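Local coordinates for protein alpha-1,2-mannosyltransferase (Ktr4), putative (Neosartorya fumigata, PDB 7BOP) that is a putative fungal mannosyltransferase of the GT-A clan and binds guanosine-5'-diphosphate together with a manganese ion, at residues A[73-76]-A[82-85]; A[88-93]-A[191-196]. One frame throughout, in Å; residues are numbered along the deposited sequence.

Contact 1: residues A[73-76]-A[82-85]. With GDP (guanosine-5'-diphosphate), chain H.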
# COMPACT_ATOMS: atom_id res chain seq x y z
N SER A 73 -5.78 0.53 10.15
CA SER A 73 -6.59 -0.35 9.32
C SER A 73 -7.98 0.23 9.10
O SER A 73 -8.68 0.53 10.07
CB SER A 73 -6.67 -1.75 9.94
OG SER A 73 -7.34 -2.66 9.08
N LEU A 74 -8.34 0.42 7.83
CA LEU A 74 -9.72 0.68 7.43
C LEU A 74 -10.38 -0.67 7.30
O LEU A 74 -9.95 -1.50 6.51
CB LEU A 74 -9.79 1.43 6.10
CG LEU A 74 -11.20 1.84 5.66
CD1 LEU A 74 -11.74 3.00 6.48
CD2 LEU A 74 -11.21 2.19 4.17
N VAL A 75 -11.42 -0.91 8.10
CA VAL A 75 -11.99 -2.25 8.21
C VAL A 75 -13.45 -2.18 8.68
O VAL A 75 -13.86 -1.22 9.36
CB VAL A 75 -11.11 -3.14 9.13
CG1 VAL A 75 -10.99 -2.58 10.55
CG2 VAL A 75 -11.60 -4.58 9.17
N ARG A 76 -14.23 -3.18 8.26
CA ARG A 76 -15.64 -3.31 8.62
C ARG A 76 -15.82 -4.24 9.83
O ARG A 76 -14.99 -5.11 10.09
CB ARG A 76 -16.44 -3.86 7.42
CG ARG A 76 -16.59 -2.88 6.27
CD ARG A 76 -17.05 -3.53 4.96
NE ARG A 76 -15.92 -4.13 4.24
CZ ARG A 76 -15.76 -4.18 2.91
NH1 ARG A 76 -16.65 -3.64 2.07
NH2 ARG A 76 -14.67 -4.77 2.41
N ASP A 82 -11.41 -12.19 10.15
CA ASP A 82 -10.24 -12.07 9.26
C ASP A 82 -9.23 -11.05 9.79
O ASP A 82 -8.03 -11.26 9.66
CB ASP A 82 -10.67 -11.72 7.84
CG ASP A 82 -11.36 -12.88 7.12
OD1 ASP A 82 -11.16 -14.04 7.50
OD2 ASP A 82 -12.10 -12.62 6.16
N LEU A 83 -9.72 -9.95 10.38
CA LEU A 83 -8.84 -8.98 11.03
C LEU A 83 -8.06 -9.64 12.18
O LEU A 83 -6.84 -9.48 12.28
CB LEU A 83 -9.63 -7.76 11.54
CG LEU A 83 -8.81 -6.69 12.28
CD1 LEU A 83 -7.79 -6.03 11.35
CD2 LEU A 83 -9.72 -5.64 12.87
N ILE A 84 -8.75 -10.40 13.02
CA ILE A 84 -8.10 -11.10 14.14
C ILE A 84 -6.97 -12.04 13.66
O ILE A 84 -5.90 -12.05 14.26
CB ILE A 84 -9.13 -11.88 15.01
CG1 ILE A 84 -10.15 -10.94 15.70
CG2 ILE A 84 -8.44 -12.77 16.04
CD1 ILE A 84 -9.58 -9.88 16.61
N SER A 85 -7.20 -12.82 12.60
CA SER A 85 -6.14 -13.66 12.03
C SER A 85 -4.90 -12.83 11.66
O SER A 85 -3.78 -13.21 11.96
CB SER A 85 -6.64 -14.38 10.77
OG SER A 85 -7.66 -15.29 11.10
PB GDP H . -9.24 -5.46 -2.06
O1B GDP H . -9.99 -6.68 -2.52
O2B GDP H . -8.12 -5.75 -1.04
O3B GDP H . -8.81 -4.49 -3.15
O3A GDP H . -10.41 -4.66 -1.27
PA GDP H . -10.86 -4.91 0.27
O1A GDP H . -12.31 -5.32 0.32
O2A GDP H . -9.77 -5.75 0.97
O5' GDP H . -10.80 -3.37 0.73
C5' GDP H . -9.56 -2.71 0.97
C4' GDP H . -9.47 -2.26 2.42
O4' GDP H . -10.50 -1.31 2.68
C3' GDP H . -9.70 -3.37 3.44
O3' GDP H . -8.93 -3.04 4.61
C2' GDP H . -11.19 -3.34 3.72
O2' GDP H . -11.51 -3.81 5.02
C1' GDP H . -11.50 -1.85 3.55
N9 GDP H . -12.82 -1.46 3.00
C8 GDP H . -13.29 -1.59 1.73
N7 GDP H . -14.53 -1.05 1.63
C5 GDP H . -14.86 -0.56 2.84
C6 GDP H . -16.02 0.13 3.45
O6 GDP H . -17.01 0.38 2.74
N1 GDP H . -15.97 0.48 4.75
C2 GDP H . -14.88 0.21 5.52
N2 GDP H . -14.86 0.57 6.83
N3 GDP H . -13.79 -0.43 5.03
C4 GDP H . -13.73 -0.82 3.73

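Contact 2: residues A[88-93]-A[191-196]. With MN (manganese (II) ion), chain G; GDP (guanosine-5'-diphosphate), chain H.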
# COMPACT_ATOMS: atom_id res chain seq x y z
N LYS A 88 -3.03 -11.51 14.81
CA LYS A 88 -2.23 -12.59 15.41
C LYS A 88 -0.87 -12.73 14.72
O LYS A 88 0.15 -12.88 15.38
CB LYS A 88 -2.96 -13.93 15.36
CG LYS A 88 -4.07 -14.06 16.40
CD LYS A 88 -4.81 -15.39 16.25
CE LYS A 88 -5.95 -15.52 17.24
NZ LYS A 88 -5.46 -15.56 18.65
N ASP A 89 -0.87 -12.66 13.39
CA ASP A 89 0.37 -12.78 12.62
C ASP A 89 1.28 -11.58 12.86
O ASP A 89 2.48 -11.75 13.08
CB ASP A 89 0.09 -12.89 11.11
CG ASP A 89 -0.28 -14.30 10.66
OD1 ASP A 89 -0.40 -15.24 11.48
OD2 ASP A 89 -0.43 -14.47 9.43
N LEU A 90 0.72 -10.38 12.78
CA LEU A 90 1.54 -9.17 12.91
C LEU A 90 2.09 -9.03 14.33
O LEU A 90 3.27 -8.68 14.53
CB LEU A 90 0.77 -7.92 12.47
CG LEU A 90 1.61 -6.64 12.34
CD1 LEU A 90 2.96 -6.89 11.67
CD2 LEU A 90 0.84 -5.59 11.57
N GLU A 91 1.26 -9.36 15.31
CA GLU A 91 1.70 -9.39 16.71
C GLU A 91 2.80 -10.44 16.95
O GLU A 91 3.85 -10.11 17.50
CB GLU A 91 0.49 -9.62 17.64
CG GLU A 91 -0.42 -8.40 17.74
CD GLU A 91 0.15 -7.31 18.64
OE1 GLU A 91 0.94 -7.65 19.54
OE2 GLU A 91 -0.17 -6.11 18.45
N ARG A 92 2.58 -11.68 16.51
CA ARG A 92 3.55 -12.75 16.71
C ARG A 92 4.89 -12.43 16.05
O ARG A 92 5.95 -12.65 16.65
CB ARG A 92 3.03 -14.08 16.15
CG ARG A 92 3.92 -15.28 16.48
CD ARG A 92 3.47 -16.56 15.77
NE ARG A 92 3.60 -16.46 14.31
CZ ARG A 92 2.60 -16.25 13.45
NH1 ARG A 92 1.34 -16.11 13.85
NH2 ARG A 92 2.88 -16.17 12.14
N THR A 93 4.84 -11.93 14.82
CA THR A 93 6.07 -11.69 14.08
C THR A 93 6.80 -10.41 14.46
O THR A 93 8.01 -10.34 14.27
CB THR A 93 5.85 -11.69 12.56
OG1 THR A 93 4.92 -10.66 12.20
CG2 THR A 93 5.36 -13.06 12.09
N TRP A 191 1.65 2.12 9.38
CA TRP A 191 1.75 0.80 8.75
C TRP A 191 0.30 0.39 8.50
O TRP A 191 -0.44 0.08 9.44
CB TRP A 191 2.47 -0.19 9.67
CG TRP A 191 2.69 -1.60 9.14
CD1 TRP A 191 2.00 -2.23 8.14
CD2 TRP A 191 3.65 -2.55 9.62
NE1 TRP A 191 2.48 -3.49 7.95
CE2 TRP A 191 3.50 -3.72 8.84
CE3 TRP A 191 4.64 -2.51 10.61
CZ2 TRP A 191 4.29 -4.85 9.03
CZ3 TRP A 191 5.43 -3.65 10.80
CH2 TRP A 191 5.25 -4.80 10.01
N ARG A 192 -0.10 0.42 7.23
CA ARG A 192 -1.44 0.04 6.83
C ARG A 192 -1.58 -1.48 6.79
O ARG A 192 -0.75 -2.17 6.18
CB ARG A 192 -1.79 0.64 5.47
CG ARG A 192 -3.10 0.12 4.89
CD ARG A 192 -3.50 0.93 3.67
NE ARG A 192 -4.45 0.19 2.84
CZ ARG A 192 -4.78 0.53 1.59
NH1 ARG A 192 -4.25 1.60 1.01
NH2 ARG A 192 -5.64 -0.24 0.92
N VAL A 193 -2.65 -1.98 7.40
CA VAL A 193 -2.94 -3.39 7.50
C VAL A 193 -4.36 -3.64 7.01
O VAL A 193 -5.27 -2.84 7.29
CB VAL A 193 -2.83 -3.85 8.97
CG1 VAL A 193 -3.05 -5.35 9.09
CG2 VAL A 193 -1.48 -3.45 9.55
N GLU A 194 -4.56 -4.74 6.29
CA GLU A 194 -5.88 -5.19 5.88
C GLU A 194 -6.22 -6.52 6.53
O GLU A 194 -5.32 -7.30 6.83
CB GLU A 194 -5.94 -5.40 4.36
CG GLU A 194 -5.95 -4.10 3.57
CD GLU A 194 -6.48 -4.23 2.14
OE1 GLU A 194 -6.33 -3.19 1.47
OE2 GLU A 194 -7.03 -5.30 1.69
N PRO A 195 -7.52 -6.81 6.69
CA PRO A 195 -7.91 -8.14 7.15
C PRO A 195 -7.58 -9.24 6.12
O PRO A 195 -7.45 -8.95 4.94
CB PRO A 195 -9.42 -8.02 7.34
CG PRO A 195 -9.84 -6.91 6.45
CD PRO A 195 -8.69 -5.95 6.41
N LYS A 196 -7.41 -10.46 6.61
CA LYS A 196 -7.18 -11.64 5.80
C LYS A 196 -5.81 -11.67 5.11
O LYS A 196 -5.65 -12.29 4.07
CB LYS A 196 -8.30 -11.82 4.76
CG LYS A 196 -8.58 -13.27 4.40
CD LYS A 196 -9.75 -13.37 3.43
CE LYS A 196 -9.83 -14.73 2.76
NZ LYS A 196 -10.39 -15.77 3.66
MN MN G . -8.05 -6.66 0.68
PB GDP H . -9.24 -5.46 -2.06
O1B GDP H . -9.99 -6.68 -2.52
O2B GDP H . -8.12 -5.75 -1.04
O3B GDP H . -8.81 -4.49 -3.15
O3A GDP H . -10.41 -4.66 -1.27
PA GDP H . -10.86 -4.91 0.27
O1A GDP H . -12.31 -5.32 0.32
O2A GDP H . -9.77 -5.75 0.97
O5' GDP H . -10.80 -3.37 0.73
C5' GDP H . -9.56 -2.71 0.97
C4' GDP H . -9.47 -2.26 2.42
O4' GDP H . -10.50 -1.31 2.68
C3' GDP H . -9.70 -3.37 3.44
O3' GDP H . -8.93 -3.04 4.61
C2' GDP H . -11.19 -3.34 3.72
O2' GDP H . -11.51 -3.81 5.02
C1' GDP H . -11.50 -1.85 3.55
N9 GDP H . -12.82 -1.46 3.00
C8 GDP H . -13.29 -1.59 1.73
N7 GDP H . -14.53 -1.05 1.63
C5 GDP H . -14.86 -0.56 2.84
C6 GDP H . -16.02 0.13 3.45
O6 GDP H . -17.01 0.38 2.74
N1 GDP H . -15.97 0.48 4.75
C2 GDP H . -14.88 0.21 5.52
N2 GDP H . -14.86 0.57 6.83
N3 GDP H . -13.79 -0.43 5.03
C4 GDP H . -13.73 -0.82 3.73
O HOH W 1 -8.55 -7.77 2.71
O HOH W 2 -9.35 -8.43 -0.12

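Contact 1: residues A[73-76]-A[82-85]
Ser73 and Val75 meet helix 80-98 through the two methyl groups of Leu83. Asp82 takes no part across the pair; its side chain touches Pro195 and Lys196. At Leu83 the side chain leaves the helix with CG anti to the backbone N (chi1 179°), which spreads the two methyls over Ser73, on the strand, and Val75, just beyond it: CD1 lies 4.1 Å from Ser73 OG, and CD2 packs at 4.0 Å against Val75 CG1, the two side chains crossing at roughly a right angle. The Ser73 hydroxyl is itself engaged by the carbonyl of Val193, so Leu83 rests beside a polar atom that already has its partner. Phe104 and Phe114 pack around Leu83. At the carboxyl end of the strand the same backbone receives the nucleotide: GDP O3' donates to Leu74 O at 2.6 Å, and GDP N2 makes a weak bond to Val75 O. GDP N7 sits 3.3 Å above the plane of the Arg76 guanidinium, offset toward its rim. Arg76 NH2, also in a salt bridge with Glu79, makes a weak, bent bond (124°) to O1A, which lies in plane at the guanidinium edge. This is the first beta-alpha-beta unit of a Rossmann-like GT-A fold, its nucleotide pocket at the carboxyl end of the strand.

Contact 2: residues A[88-93]-A[191-196]
Apolar packing joins the segments, all of it through the forked end of Leu90. Its CD1 reaches the six-membered ring of Trp191, 3.5 Å from CH2, while CD2 lies over one face of the Trp191 indole, offset toward the rim, and touches Val193 CG2 at 3.7 Å. Leu90 and Trp191 run past each other in opposite directions; the indole, CG anti to its own backbone N (chi1 -178°), is carried out from the strand to lie alongside. Trp94, Val207 and Phe208 add to the packing about this ring. The contact seats helix 80-98 on strand 189-192 in the central sheet of the GT-A fold; the chain running on from this strand carries Glu194, one of the two protein ligands of manganese.

Polar bonds run within each segment and to residues around it. On the helix, Arg92 NH1 meets Asp89 OD1 at 3.1 Å, in the guanidinium plane, and Asp89 OD2 takes the backbone N of Phe199. Asp89 O accepts from both Thr93 N and Thr93 OG1, which come from opposite faces of its plane. On the strand side, Arg192 NH2 grips Glu194 OE1 nearly along its C-O axis, and Asp316 holds the other arginine nitrogen, NH1.

Metal coordination uses the second carboxylate oxygen: Glu194 OE2 binds manganese at 2.0 Å, with GDP O2A and O2B, two waters and His343 completing the shell. One water also donates to Pro195 O.

Overall arrangement
From the N terminus, strand 69-74 leads through a short turn into helix 80-98, and contact 1 closes this tight loop by folding the start of the helix back on the strand. Contact 2 opens further along the same helix and closes a much longer loop, nearly a hundred residues, on strand 189-192. The two follow in series, neither nested nor crossed. Because strands 69-74 and 189-192 are parallel neighbours, one helix is tied to both. The contacts meet directly where Asp82 O lies 3.2 Å from Lys196 N, a probable hydrogen bond, and where Pro195 packs against Leu83. Together they bring residues 74-76 and 194-195 to the same GDP.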